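Local coordinates for protein nicotinamide riboside transporter PnuC (Neisseria mucosa ATCC 25996, PDB 4QTN) that probably carries nicotinamide riboside, a vitamin B3 form used to make NAD, across the bacterial inner membrane as a homotrimer of helical subunits, at residues 17-22 / 57-62; 54-57 / 62-65; 73-78 / 212-217; 85-90 / 161-166; 108-113 / 119-124. One frame throughout, in Å; residues are numbered along the deposited sequence.

How the contacts relate
From the N terminus, contact 1 closes first, tying the start of helix 17-34 to the probably cytoplasmic end of helix 41-59. Contact 2 shares Val-57 and Ile-62 with it and folds the short turn between helices 41-59 and 64-80, beside the bound nicotinamide riboside. Contact 3 opens later and closes a long loop from helix 64-80 to helix 208-234. Nested inside it, contact 4 joins helices 85-107 and 158-175, and the small loop of contact 5 lies within that. Contacts 3 and 4 meet where Tyr-75 OH reaches Glu-87. Contact 5 lies far from both but touches contacts 1 and 2 through Met-110 and Ile-62, and contact 1 also through Val-121 N and Gly-60 O.

Contact 1 (17-22 / 57-62); sequences HFEAVW and VGKGKI. With NNR (Nicotinamide riboside), chain I.
With CG beside its backbone N and anti to the carbonyl carbon (chi1 -69°), and with the chain extended beyond, Glu-19 reaches from helix 17-34 toward Lys-59, whose chain bends at chi2 and again at chi3 (-131°) to bring up its ammonium group. The two side chains cross at about a right angle and form a salt bridge that favours one oxygen. Lys-59 NZ meets Glu-19 OE2 on the syn side at 3.1 Å, 30° out of the carboxylate plane, while its bond to Glu-19 OE1 is weak at 3.5 Å. Lys-59 stands at the probably cytoplasmic end of helix 41-59, which closes in a Schellman motif. Gly-60, with positive phi, is its C-prime residue: Lys-61 N bonds Phe-56 O, and Gly-60 N bonds Val-57 O weakly. An ammonium group near the carbonyl end of a helix is probably favoured electrostatically. Further bonds fix both charges, from Tyr-223 OH to Glu-19 OE1, from Thr-16 N to Glu-19 OE2, and from Lys-59 NZ to Gly-14 O. Two residues before Lys-59, Val-57 belongs to the ligand pocket, with CG1 3.5 Å from C5 of the nicotinamide ring.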
# COMPACT_ATOMS: atom_id res chain seq x y z
N HIS C 17 16.52 -1.77 16.36
CA HIS C 17 16.31 -0.32 16.32
C HIS C 17 15.07 0.01 15.49
O HIS C 17 14.17 0.74 15.93
CB HIS C 17 17.54 0.37 15.72
CG HIS C 17 17.41 1.86 15.64
ND1 HIS C 17 16.61 2.48 14.70
CD2 HIS C 17 17.98 2.85 16.37
CE1 HIS C 17 16.69 3.79 14.86
NE2 HIS C 17 17.51 4.04 15.86
N PHE C 18 15.01 -0.59 14.29
CA PHE C 18 13.92 -0.39 13.38
C PHE C 18 12.55 -0.79 14.00
O PHE C 18 11.60 0.00 14.00
CB PHE C 18 14.21 -1.14 12.11
CG PHE C 18 13.12 -1.08 11.10
CD1 PHE C 18 13.01 -0.00 10.25
CD2 PHE C 18 12.25 -2.12 10.95
CE1 PHE C 18 12.03 0.04 9.28
CE2 PHE C 18 11.25 -2.09 9.98
CZ PHE C 18 11.15 -1.00 9.15
N GLU C 19 12.47 -1.99 14.57
CA GLU C 19 11.24 -2.40 15.26
C GLU C 19 10.86 -1.37 16.33
O GLU C 19 9.69 -1.03 16.50
CB GLU C 19 11.39 -3.76 15.91
CG GLU C 19 11.50 -4.92 14.94
CD GLU C 19 12.34 -6.06 15.51
OE1 GLU C 19 12.50 -7.09 14.82
OE2 GLU C 19 12.85 -5.92 16.64
N ALA C 20 11.86 -0.85 17.03
CA ALA C 20 11.59 0.09 18.11
C ALA C 20 11.00 1.40 17.58
O ALA C 20 9.96 1.85 18.06
CB ALA C 20 12.85 0.36 18.94
N VAL C 21 11.65 1.96 16.55
CA VAL C 21 11.22 3.21 15.92
C VAL C 21 9.75 3.19 15.51
O VAL C 21 9.00 4.13 15.79
CB VAL C 21 12.07 3.51 14.68
CG1 VAL C 21 11.52 4.69 13.90
CG2 VAL C 21 13.50 3.77 15.09
N TRP C 22 9.35 2.12 14.82
CA TRP C 22 8.00 2.03 14.27
C TRP C 22 6.95 1.79 15.33
O TRP C 22 5.88 2.37 15.28
CB TRP C 22 7.93 0.99 13.18
CG TRP C 22 8.46 1.50 11.92
CD1 TRP C 22 9.76 1.44 11.48
CD2 TRP C 22 7.74 2.21 10.93
NE1 TRP C 22 9.88 2.07 10.28
CE2 TRP C 22 8.65 2.54 9.91
CE3 TRP C 22 6.41 2.61 10.81
CZ2 TRP C 22 8.27 3.25 8.77
CZ3 TRP C 22 6.03 3.31 9.68
CH2 TRP C 22 6.96 3.62 8.67
N VAL C 57 3.07 -10.41 18.22
CA VAL C 57 2.89 -11.61 17.37
C VAL C 57 3.96 -11.64 16.25
O VAL C 57 4.61 -12.66 16.03
CB VAL C 57 1.47 -11.71 16.76
CG1 VAL C 57 1.42 -12.73 15.64
CG2 VAL C 57 0.47 -12.07 17.83
N GLY C 58 4.16 -10.50 15.60
CA GLY C 58 5.15 -10.40 14.54
C GLY C 58 6.52 -10.77 15.05
O GLY C 58 7.28 -11.43 14.35
N LYS C 59 6.82 -10.36 16.28
CA LYS C 59 8.07 -10.70 16.95
C LYS C 59 8.09 -12.16 17.43
O LYS C 59 9.16 -12.76 17.61
CB LYS C 59 8.29 -9.77 18.15
CG LYS C 59 9.22 -8.61 17.87
CD LYS C 59 10.60 -9.11 17.57
CE LYS C 59 11.65 -8.38 18.37
NZ LYS C 59 13.00 -8.72 17.85
N GLY C 60 6.90 -12.72 17.62
CA GLY C 60 6.76 -14.07 18.11
C GLY C 60 6.87 -14.13 19.61
O GLY C 60 7.16 -15.18 20.16
N LYS C 61 6.65 -12.99 20.28
CA LYS C 61 6.66 -12.90 21.76
C LYS C 61 5.36 -13.41 22.37
O LYS C 61 4.27 -13.13 21.87
CB LYS C 61 6.90 -11.47 22.20
CG LYS C 61 8.26 -10.94 21.84
CD LYS C 61 8.60 -9.70 22.65
CE LYS C 61 10.07 -9.38 22.53
NZ LYS C 61 10.72 -9.24 23.87
N ILE C 62 5.48 -14.11 23.50
CA ILE C 62 4.34 -14.81 24.11
C ILE C 62 3.37 -13.88 24.83
O ILE C 62 2.18 -14.20 24.98
CB ILE C 62 4.79 -15.89 25.10
CG1 ILE C 62 3.58 -16.65 25.63
CG2 ILE C 62 5.61 -15.27 26.24
CD1 ILE C 62 3.75 -18.14 25.60
O2R NNR I . -3.85 -12.20 18.44
C2R NNR I . -4.42 -11.17 17.47
C3R NNR I . -5.75 -10.63 18.01
O3R NNR I . -6.34 -11.57 18.78
C4R NNR I . -6.61 -10.39 16.78
C5R NNR I . -6.52 -8.89 16.26
O5R NNR I . -7.05 -8.84 14.89
O4R NNR I . -6.16 -11.22 15.88
C1R NNR I . -4.69 -11.69 16.31
N1 NNR I . -3.71 -11.27 15.28
C2 NNR I . -4.04 -10.31 14.32
C6 NNR I . -2.45 -11.83 15.27
C5 NNR I . -1.51 -11.42 14.29
C4 NNR I . -1.85 -10.48 13.34
C3 NNR I . -3.09 -9.91 13.35
C7 NNR I . -3.41 -8.85 12.31
O7 NNR I . -4.54 -8.63 11.99
N7 NNR I . -2.34 -8.10 11.72

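Contact 2 (54-57 / 62-65); sequences VVFV and ISNY. With NNR (Nicotinamide riboside), chain I.
Phe-56 and Val-57 meet Asn-64 across the turn between two membrane helices. The methylene groups come first, with Phe-56 CB 3.5 Å from Asn-64 CB, and Val-57 turns CG2 to the amide, 3.3 Å from Asn-64 OD1. At the edge of the Phe-56 ring, near its plane, sits Ser-63 OG, 3.2 Å from Phe-56 CD2. It gets there by lying between its own backbone N and carbonyl carbon (chi1 72°). Val-54 and Asn-64 both line the ligand pocket. Val-54 CG1 lies 3.5 Å from nicotinamide atom C3, while Asn-64 OD1 comes only within 3.9 Å of the ribose oxygen O2R. In the second shell, the Asn-64 amide has two neighbours: ND2 lies 3.3 Å above the plane of the Tyr-65 ring, over its centre, and gives a weak hydrogen bond to Lys-61 O. Trp-15 packs edge-to-face with Phe-56, whose ring also meets Phe-67, and Glu-10 OE2 accepts a bond from Ser-63 N. The whole is a helical hairpin of helices 41-59 and 64-80, joined by a short turn. Met-174 of helix 158-175 touches Val-57, Asn-64 and Tyr-65, and helix 85-107 reaches Ile-62 through Phe-103 and Arg-107.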
# COMPACT_ATOMS: atom_id res chain seq x y z
N VAL C 54 -0.36 -7.11 18.02
CA VAL C 54 0.14 -7.60 16.73
C VAL C 54 1.64 -7.39 16.50
O VAL C 54 2.29 -8.21 15.85
CB VAL C 54 -0.66 -7.03 15.56
CG1 VAL C 54 -2.13 -7.42 15.69
CG2 VAL C 54 -0.48 -5.51 15.50
N VAL C 55 2.20 -6.32 17.03
CA VAL C 55 3.65 -6.14 16.90
C VAL C 55 4.38 -7.27 17.63
O VAL C 55 5.35 -7.82 17.12
CB VAL C 55 4.09 -4.72 17.36
CG1 VAL C 55 5.56 -4.69 17.79
CG2 VAL C 55 3.84 -3.71 16.25
N PHE C 56 3.84 -7.68 18.78
CA PHE C 56 4.39 -8.80 19.56
C PHE C 56 4.22 -10.18 18.88
O PHE C 56 5.12 -11.02 18.96
CB PHE C 56 3.78 -8.83 20.96
CG PHE C 56 4.38 -7.85 21.90
CD1 PHE C 56 4.46 -6.51 21.56
CD2 PHE C 56 4.87 -8.25 23.13
CE1 PHE C 56 5.02 -5.59 22.44
CE2 PHE C 56 5.43 -7.33 24.01
CZ PHE C 56 5.50 -6.00 23.66
N VAL C 57 3.07 -10.41 18.22
CA VAL C 57 2.89 -11.61 17.37
C VAL C 57 3.96 -11.64 16.25
O VAL C 57 4.61 -12.66 16.03
CB VAL C 57 1.47 -11.71 16.76
CG1 VAL C 57 1.42 -12.73 15.64
CG2 VAL C 57 0.47 -12.07 17.83
N ILE C 62 5.48 -14.11 23.50
CA ILE C 62 4.34 -14.81 24.11
C ILE C 62 3.37 -13.88 24.83
O ILE C 62 2.18 -14.20 24.98
CB ILE C 62 4.79 -15.89 25.10
CG1 ILE C 62 3.58 -16.65 25.63
CG2 ILE C 62 5.61 -15.27 26.24
CD1 ILE C 62 3.75 -18.14 25.60
N SER C 63 3.88 -12.74 25.28
CA SER C 63 3.09 -11.77 26.03
C SER C 63 2.20 -10.96 25.14
O SER C 63 1.62 -9.99 25.59
CB SER C 63 4.00 -10.80 26.78
OG SER C 63 4.63 -9.92 25.87
N ASN C 64 2.12 -11.33 23.87
CA ASN C 64 1.13 -10.75 22.99
C ASN C 64 -0.27 -11.04 23.51
O ASN C 64 -1.15 -10.20 23.41
CB ASN C 64 1.29 -11.27 21.54
CG ASN C 64 0.41 -12.47 21.25
OD1 ASN C 64 -0.77 -12.33 20.89
ND2 ASN C 64 0.97 -13.67 21.39
N TYR C 65 -0.44 -12.21 24.12
CA TYR C 65 -1.78 -12.72 24.44
C TYR C 65 -2.51 -11.93 25.51
O TYR C 65 -3.73 -11.75 25.43
CB TYR C 65 -1.72 -14.19 24.81
CG TYR C 65 -1.49 -15.10 23.62
CD1 TYR C 65 -2.42 -15.19 22.60
CD2 TYR C 65 -0.33 -15.86 23.53
CE1 TYR C 65 -2.21 -16.01 21.52
CE2 TYR C 65 -0.11 -16.69 22.45
CZ TYR C 65 -1.05 -16.77 21.45
OH TYR C 65 -0.83 -17.59 20.36
O2R NNR I . -3.85 -12.20 18.44
C2R NNR I . -4.42 -11.17 17.47
C3R NNR I . -5.75 -10.63 18.01
O3R NNR I . -6.34 -11.57 18.78
C4R NNR I . -6.61 -10.39 16.78
C5R NNR I . -6.52 -8.89 16.26
O5R NNR I . -7.05 -8.84 14.89
O4R NNR I . -6.16 -11.22 15.88
C1R NNR I . -4.69 -11.69 16.31
N1 NNR I . -3.71 -11.27 15.28
C2 NNR I . -4.04 -10.31 14.32
C6 NNR I . -2.45 -11.83 15.27
C5 NNR I . -1.51 -11.42 14.29
C4 NNR I . -1.85 -10.48 13.34
C3 NNR I . -3.09 -9.91 13.35
C7 NNR I . -3.41 -8.85 12.31
O7 NNR I . -4.54 -8.63 11.99
N7 NNR I . -2.34 -8.10 11.72

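Contact 3 (73-78 / 212-217); sequences SLYAYV and LMYVMY
Tyr-75 OH, 3.6 Å from Tyr-214 OH without being hydrogen-bonded to it, is gripped by two groups from other helices, Glu-87 OE1 and Trp-196 NE1. These bonds fix the end of a phenol that reaches inward from helix 64-80, with CG anti to the backbone N (chi1 174°). On its way the ring meets helix 208-234 in two places. Tyr-214 brings up the edge of its ring, with CE2 3.7 Å from Tyr-75 CE1. The two rings meet obliquely, their centroids 5.8 Å apart and their planes inclined at 50°. The side chains cross at about a right angle and span a wide gap, Tyr-75 CA and Met-213 CA being 10.8 Å apart. In the bundle of membrane helices this bridge lies close to the nicotinamide riboside pocket, and Tyr-217 on the same helix as Tyr-214 binds the ligand. Met-213, a selenomethionine, supplies the second touch. Its chain bends at chi3 (73°) and lays CE 4.0 Å from Tyr-75 CD1, obliquely to the ring. Met-213 CG also lies over the Tyr-217 ring, 3.6 Å above its plane and toward the rim. Asn-189 and Thr-192 of helix 181-198 pack against Tyr-214, and Tyr-217 OH bonds Gly-50 O on helix 41-59.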
# COMPACT_ATOMS: atom_id res chain seq x y z
N SER C 73 -11.48 -7.32 23.33
CA SER C 73 -12.70 -7.16 24.13
C SER C 73 -13.25 -5.78 23.90
O SER C 73 -14.33 -5.61 23.32
CB SER C 73 -12.40 -7.37 25.61
OG SER C 73 -11.78 -8.62 25.83
N LEU C 74 -12.48 -4.79 24.33
CA LEU C 74 -12.78 -3.41 24.03
C LEU C 74 -13.25 -3.24 22.58
O LEU C 74 -14.39 -2.82 22.33
CB LEU C 74 -11.57 -2.52 24.33
CG LEU C 74 -11.09 -2.53 25.79
CD1 LEU C 74 -9.92 -1.57 25.99
CD2 LEU C 74 -12.22 -2.19 26.75
N TYR C 75 -12.38 -3.60 21.63
CA TYR C 75 -12.70 -3.45 20.21
C TYR C 75 -14.05 -4.07 19.89
O TYR C 75 -14.83 -3.51 19.11
CB TYR C 75 -11.60 -4.06 19.32
CG TYR C 75 -11.91 -4.09 17.83
CD1 TYR C 75 -11.56 -3.03 16.99
CD2 TYR C 75 -12.51 -5.21 17.24
CE1 TYR C 75 -11.82 -3.07 15.63
CE2 TYR C 75 -12.78 -5.25 15.88
CZ TYR C 75 -12.44 -4.18 15.08
OH TYR C 75 -12.71 -4.23 13.75
N ALA C 76 -14.35 -5.20 20.53
CA ALA C 76 -15.62 -5.88 20.28
C ALA C 76 -16.79 -4.97 20.64
O ALA C 76 -17.76 -4.86 19.89
CB ALA C 76 -15.69 -7.19 21.06
N TYR C 77 -16.67 -4.29 21.78
CA TYR C 77 -17.68 -3.35 22.22
C TYR C 77 -17.76 -2.18 21.23
O TYR C 77 -18.80 -1.93 20.62
CB TYR C 77 -17.33 -2.86 23.64
CG TYR C 77 -18.24 -1.80 24.19
CD1 TYR C 77 -19.44 -2.13 24.79
CD2 TYR C 77 -17.87 -0.46 24.16
CE1 TYR C 77 -20.27 -1.16 25.32
CE2 TYR C 77 -18.68 0.53 24.69
CZ TYR C 77 -19.88 0.18 25.26
OH TYR C 77 -20.70 1.16 25.80
N VAL C 78 -16.62 -1.53 21.01
CA VAL C 78 -16.53 -0.35 20.15
C VAL C 78 -17.00 -0.62 18.72
O VAL C 78 -17.55 0.26 18.07
CB VAL C 78 -15.10 0.25 20.14
CG1 VAL C 78 -15.00 1.43 19.18
CG2 VAL C 78 -14.67 0.65 21.55
N LEU C 212 -7.38 4.02 12.07
CA LEU C 212 -5.94 4.23 12.03
C LEU C 212 -5.20 2.99 12.49
O LEU C 212 -4.18 2.62 11.90
CB LEU C 212 -5.51 5.45 12.85
CG LEU C 212 -4.98 6.64 12.04
CD1 LEU C 212 -4.18 7.56 12.93
CD2 LEU C 212 -4.13 6.21 10.85
N MSE C 213 -5.73 2.34 13.52
CA MSE C 213 -5.14 1.11 14.00
C MSE C 213 -4.99 0.09 12.89
O MSE C 213 -3.92 -0.50 12.74
CB MSE C 213 -5.97 0.52 15.12
CG MSE C 213 -5.33 -0.78 15.53
SE MSE C 213 -6.46 -1.65 16.85
CE MSE C 213 -7.88 -2.22 15.62
N TYR C 214 -6.04 -0.12 12.09
CA TYR C 214 -5.97 -1.09 10.99
C TYR C 214 -5.02 -0.74 9.87
O TYR C 214 -4.56 -1.63 9.16
CB TYR C 214 -7.35 -1.45 10.45
CG TYR C 214 -7.95 -2.57 11.21
CD1 TYR C 214 -7.66 -3.88 10.86
CD2 TYR C 214 -8.69 -2.33 12.35
CE1 TYR C 214 -8.15 -4.93 11.62
CE2 TYR C 214 -9.19 -3.38 13.11
CZ TYR C 214 -8.91 -4.68 12.74
OH TYR C 214 -9.40 -5.72 13.49
N VAL C 215 -4.69 0.54 9.72
CA VAL C 215 -3.62 0.90 8.80
C VAL C 215 -2.27 0.47 9.37
O VAL C 215 -1.47 -0.13 8.67
CB VAL C 215 -3.62 2.40 8.42
CG1 VAL C 215 -2.44 2.75 7.52
CG2 VAL C 215 -4.92 2.74 7.72
N MSE C 216 -2.06 0.70 10.67
CA MSE C 216 -0.81 0.29 11.32
C MSE C 216 -0.71 -1.22 11.35
O MSE C 216 0.37 -1.77 11.21
CB MSE C 216 -0.71 0.88 12.71
CG MSE C 216 -1.01 2.38 12.66
SE MSE C 216 -1.05 3.12 14.49
CE MSE C 216 -1.04 5.03 14.01
N TYR C 217 -1.85 -1.88 11.50
CA TYR C 217 -1.93 -3.33 11.37
C TYR C 217 -1.40 -3.83 10.04
O TYR C 217 -0.67 -4.82 10.00
CB TYR C 217 -3.36 -3.82 11.56
CG TYR C 217 -3.73 -4.09 12.98
CD1 TYR C 217 -2.98 -3.56 14.03
CD2 TYR C 217 -4.87 -4.86 13.30
CE1 TYR C 217 -3.32 -3.79 15.35
CE2 TYR C 217 -5.23 -5.10 14.62
CZ TYR C 217 -4.45 -4.56 15.65
OH TYR C 217 -4.78 -4.79 16.96

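Contact 4 (85-90 / 161-166); sequences YGEMML and GVTVVV
Val-164 CB turns toward helix 85-107 and divides its two methyls between Leu-90 and Gly-86. CG1, anti to the backbone N (chi1 178°), meets the branch point of Leu-90, 3.9 Å from its CG, the two side chains sliding past each other in opposite directions. CG2, anti to the carbonyl carbon, approaches the backbone and rests 3.7 Å from Gly-86 O. Gly-86, without a side chain, leaves its backbone open to this methyl; Gly-86 CA and Gly-161 CA are the nearest such pair, 6.4 Å apart. The axes of the two short segments, 9.3 Å apart at their closest, run at 25°. One residue back, Thr-163 OG1 gives a weak hydrogen bond of 3.4 Å to Glu-87 OE2. Glu-87 reaches it by bending at chi2 (-72°), and its chain crosses Thr-163 at about a right angle. The other carboxylate oxygen, Glu-87 OE1, has its stronger partner in Tyr-75 OH, so this buried group links three helices. Around the pair, Thr-192 and Leu-195 of helix 181-198 pack on Glu-87, and Leu-195 also on Thr-163. Tyr-145 of helix 128-147 lies against Val-164 and Met-89, while Val-33 and Ile-29 of the third subunit cover Val-162 and Val-166.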
# COMPACT_ATOMS: atom_id res chain seq x y z
N TYR C 85 -21.30 -5.29 12.86
CA TYR C 85 -21.73 -6.53 13.51
C TYR C 85 -20.83 -7.73 13.19
O TYR C 85 -20.71 -8.64 14.00
CB TYR C 85 -23.20 -6.84 13.19
CG TYR C 85 -24.14 -5.69 13.51
CD1 TYR C 85 -24.31 -5.25 14.83
CD2 TYR C 85 -24.85 -5.04 12.50
CE1 TYR C 85 -25.16 -4.19 15.13
CE2 TYR C 85 -25.70 -3.98 12.79
CZ TYR C 85 -25.86 -3.56 14.10
OH TYR C 85 -26.70 -2.51 14.39
N GLY C 86 -20.19 -7.70 12.02
CA GLY C 86 -19.20 -8.71 11.66
C GLY C 86 -18.03 -8.75 12.64
O GLY C 86 -17.63 -9.82 13.10
N GLU C 87 -17.50 -7.57 12.96
CA GLU C 87 -16.32 -7.48 13.82
C GLU C 87 -16.65 -7.77 15.28
O GLU C 87 -15.80 -8.24 16.02
CB GLU C 87 -15.64 -6.11 13.68
CG GLU C 87 -15.24 -5.77 12.24
CD GLU C 87 -14.06 -6.60 11.74
OE1 GLU C 87 -12.97 -6.49 12.33
OE2 GLU C 87 -14.22 -7.35 10.74
N MSE C 88 -17.90 -7.55 15.67
CA MSE C 88 -18.27 -7.64 17.09
C MSE C 88 -18.44 -9.07 17.58
O MSE C 88 -18.01 -9.40 18.68
CB MSE C 88 -19.47 -6.73 17.40
CG MSE C 88 -20.81 -7.37 17.07
SE MSE C 88 -22.03 -7.10 18.59
CE MSE C 88 -21.04 -8.10 19.98
N MSE C 89 -19.07 -9.92 16.76
CA MSE C 89 -19.27 -11.33 17.13
C MSE C 89 -17.97 -12.08 17.00
O MSE C 89 -17.70 -13.01 17.76
CB MSE C 89 -20.37 -11.99 16.30
CG MSE C 89 -20.23 -11.73 14.80
SE MSE C 89 -21.58 -12.76 13.79
CE MSE C 89 -22.82 -11.28 13.34
N LEU C 90 -17.13 -11.64 16.05
CA LEU C 90 -15.83 -12.28 15.80
C LEU C 90 -14.88 -12.14 17.00
O LEU C 90 -14.37 -13.14 17.50
CB LEU C 90 -15.17 -11.69 14.54
CG LEU C 90 -14.12 -12.49 13.75
CD1 LEU C 90 -13.17 -11.53 13.05
CD2 LEU C 90 -13.34 -13.47 14.61
N GLY C 161 -18.88 -10.08 5.82
CA GLY C 161 -18.89 -11.53 5.97
C GLY C 161 -17.55 -12.16 5.62
O GLY C 161 -17.01 -12.94 6.40
N VAL C 162 -17.03 -11.81 4.43
CA VAL C 162 -15.73 -12.33 3.92
C VAL C 162 -14.60 -12.12 4.92
O VAL C 162 -13.86 -13.05 5.24
CB VAL C 162 -15.34 -11.70 2.55
CG1 VAL C 162 -13.88 -11.94 2.23
CG2 VAL C 162 -16.20 -12.26 1.43
N THR C 163 -14.46 -10.90 5.41
CA THR C 163 -13.43 -10.62 6.38
C THR C 163 -13.54 -11.50 7.65
O THR C 163 -12.57 -11.64 8.41
CB THR C 163 -13.31 -9.09 6.71
OG1 THR C 163 -12.85 -8.90 8.06
CG2 THR C 163 -14.64 -8.41 6.53
N VAL C 164 -14.67 -12.18 7.83
CA VAL C 164 -14.83 -13.00 9.03
C VAL C 164 -14.31 -14.45 8.95
O VAL C 164 -13.66 -14.92 9.89
CB VAL C 164 -16.24 -12.94 9.61
CG1 VAL C 164 -16.35 -13.86 10.82
CG2 VAL C 164 -16.58 -11.51 9.99
N VAL C 165 -14.59 -15.15 7.85
CA VAL C 165 -13.96 -16.46 7.57
C VAL C 165 -12.44 -16.30 7.61
O VAL C 165 -11.75 -16.97 8.40
CB VAL C 165 -14.40 -17.04 6.19
CG1 VAL C 165 -13.41 -18.10 5.70
CG2 VAL C 165 -15.80 -17.61 6.26
N VAL C 166 -11.94 -15.39 6.78
CA VAL C 166 -10.51 -15.17 6.63
C VAL C 166 -9.86 -14.91 7.98
O VAL C 166 -8.84 -15.52 8.29
CB VAL C 166 -10.22 -14.00 5.63
CG1 VAL C 166 -8.76 -13.61 5.65
CG2 VAL C 166 -10.63 -14.39 4.22

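Contact 5 (108-113 / 119-124); sequences KHMALG and EEVKAK
Met-110 and Val-121 form the close-packed side of this contact. The selenomethionine chain bends at chi2 (-70°) and folds back across Val-121, with SE 3.6 Å from Val-121 CA and CE 3.6 Å from Val-121 CG2. Val-121 is also backed by Trp-228 of helix 208-234, and Met-110 by Ile-62. Between these side chains, two irregular pieces of the probably cytoplasmic loop are joined by two backbone hydrogen bonds. Lys-122 N bonds His-109 O at 2.9 Å, nearly along the C=O axis, with an N-H...O angle of 147°. Glu-120 N bonds Ala-111 O at 2.7 Å with a more bent N-H...O angle (134°), its donor tilted out of the carbonyl plane. Val-121 N, between these two donors, bonds Gly-60 O, so the piece 119-124 is shared between its partner and the end of helix 41-59.

Toward solvent the touching thins out. Leu-112 CD1 comes no nearer than 4.0 Å to Glu-119 CG, the exposed leucine lying across the glutamate. Glu-120 bends its carboxylate over Gly-113, with OE2 3.4 Å from the glycine CA, and has a long, weak ion pair with Arg-234. Lys-122 NZ stands at the edge of the His-109 ring, 4.3 Å from CD2. His-109 ND1 is hydrogen-bonded to Met-105 O, which holds the ring in place and suggests that ND1 carries a proton. With the ammonium groups of Lys-122 and Lys-124 near NE2, a second proton would probably be disfavoured, and the neutral imidazole preferred.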
# COMPACT_ATOMS: atom_id res chain seq x y z
N LYS C 108 4.12 -23.89 25.19
CA LYS C 108 4.86 -25.14 25.07
C LYS C 108 6.02 -25.09 24.06
O LYS C 108 6.85 -25.96 24.06
CB LYS C 108 3.91 -26.29 24.71
CG LYS C 108 3.79 -27.38 25.78
CD LYS C 108 2.41 -28.00 25.78
CE LYS C 108 1.81 -28.02 24.39
NZ LYS C 108 0.38 -28.48 24.41
N HIS C 109 6.06 -24.07 23.21
CA HIS C 109 6.96 -24.09 22.04
C HIS C 109 7.81 -22.84 21.88
O HIS C 109 7.90 -22.27 20.78
CB HIS C 109 6.17 -24.40 20.76
CG HIS C 109 5.64 -25.79 20.70
ND1 HIS C 109 4.38 -26.13 21.14
CD2 HIS C 109 6.22 -26.95 20.30
CE1 HIS C 109 4.19 -27.43 21.00
NE2 HIS C 109 5.29 -27.95 20.49
N MSE C 110 8.49 -22.45 22.95
CA MSE C 110 9.28 -21.23 22.97
C MSE C 110 10.75 -21.55 22.79
O MSE C 110 11.11 -22.70 22.59
CB MSE C 110 8.97 -20.56 24.30
CG MSE C 110 7.47 -20.21 24.32
SE MSE C 110 7.15 -18.75 23.04
CE MSE C 110 5.20 -18.81 22.86
N ALA C 111 11.60 -20.52 22.82
CA ALA C 111 13.05 -20.66 22.54
C ALA C 111 13.76 -19.30 22.60
O ALA C 111 13.10 -18.26 22.60
CB ALA C 111 13.29 -21.33 21.18
N LEU C 112 15.09 -19.31 22.59
CA LEU C 112 15.86 -18.10 22.94
C LEU C 112 15.95 -16.97 21.88
O LEU C 112 15.38 -15.89 22.07
CB LEU C 112 17.24 -18.47 23.50
CG LEU C 112 17.48 -18.08 24.97
CD1 LEU C 112 16.18 -18.00 25.79
CD2 LEU C 112 18.50 -19.01 25.61
N GLY C 113 16.65 -17.22 20.77
CA GLY C 113 16.82 -16.18 19.75
C GLY C 113 18.11 -15.44 19.97
O GLY C 113 18.55 -15.28 21.11
N GLU C 119 12.38 -14.56 24.56
CA GLU C 119 12.05 -15.86 24.04
C GLU C 119 11.11 -15.70 22.86
O GLU C 119 10.14 -14.96 22.95
CB GLU C 119 11.43 -16.73 25.13
CG GLU C 119 12.37 -16.99 26.32
CD GLU C 119 11.86 -16.42 27.66
OE1 GLU C 119 10.72 -16.75 28.06
OE2 GLU C 119 12.63 -15.66 28.33
N GLU C 120 11.46 -16.31 21.72
CA GLU C 120 10.60 -16.33 20.51
C GLU C 120 10.00 -17.71 20.27
O GLU C 120 10.71 -18.72 20.37
CB GLU C 120 11.35 -15.86 19.23
CG GLU C 120 12.88 -15.81 19.36
CD GLU C 120 13.62 -16.19 18.06
OE1 GLU C 120 13.51 -17.35 17.64
OE2 GLU C 120 14.36 -15.33 17.51
N VAL C 121 8.71 -17.74 19.94
CA VAL C 121 7.99 -18.97 19.53
C VAL C 121 8.65 -19.65 18.33
O VAL C 121 9.31 -18.98 17.52
CB VAL C 121 6.50 -18.67 19.20
CG1 VAL C 121 6.35 -18.17 17.77
CG2 VAL C 121 5.62 -19.88 19.45
N LYS C 122 8.50 -20.97 18.23
CA LYS C 122 9.10 -21.72 17.14
C LYS C 122 8.15 -21.76 15.95
O LYS C 122 7.08 -22.30 16.04
CB LYS C 122 9.48 -23.14 17.60
CG LYS C 122 10.76 -23.19 18.44
CD LYS C 122 11.17 -24.63 18.79
CE LYS C 122 10.38 -25.19 19.97
NZ LYS C 122 10.50 -26.68 20.11
N ALA C 123 8.54 -21.11 14.87
CA ALA C 123 7.64 -20.90 13.74
C ALA C 123 7.76 -22.03 12.74
O ALA C 123 8.85 -22.52 12.49
CB ALA C 123 7.94 -19.56 13.07
N LYS C 124 6.62 -22.46 12.19
CA LYS C 124 6.58 -23.57 11.22
C LYS C 124 6.07 -23.08 9.87
O LYS C 124 5.39 -22.06 9.79
CB LYS C 124 5.70 -24.73 11.73
CG LYS C 124 6.15 -25.33 13.05
CD LYS C 124 5.41 -26.61 13.40
CE LYS C 124 3.95 -26.36 13.74
NZ LYS C 124 3.32 -27.54 14.39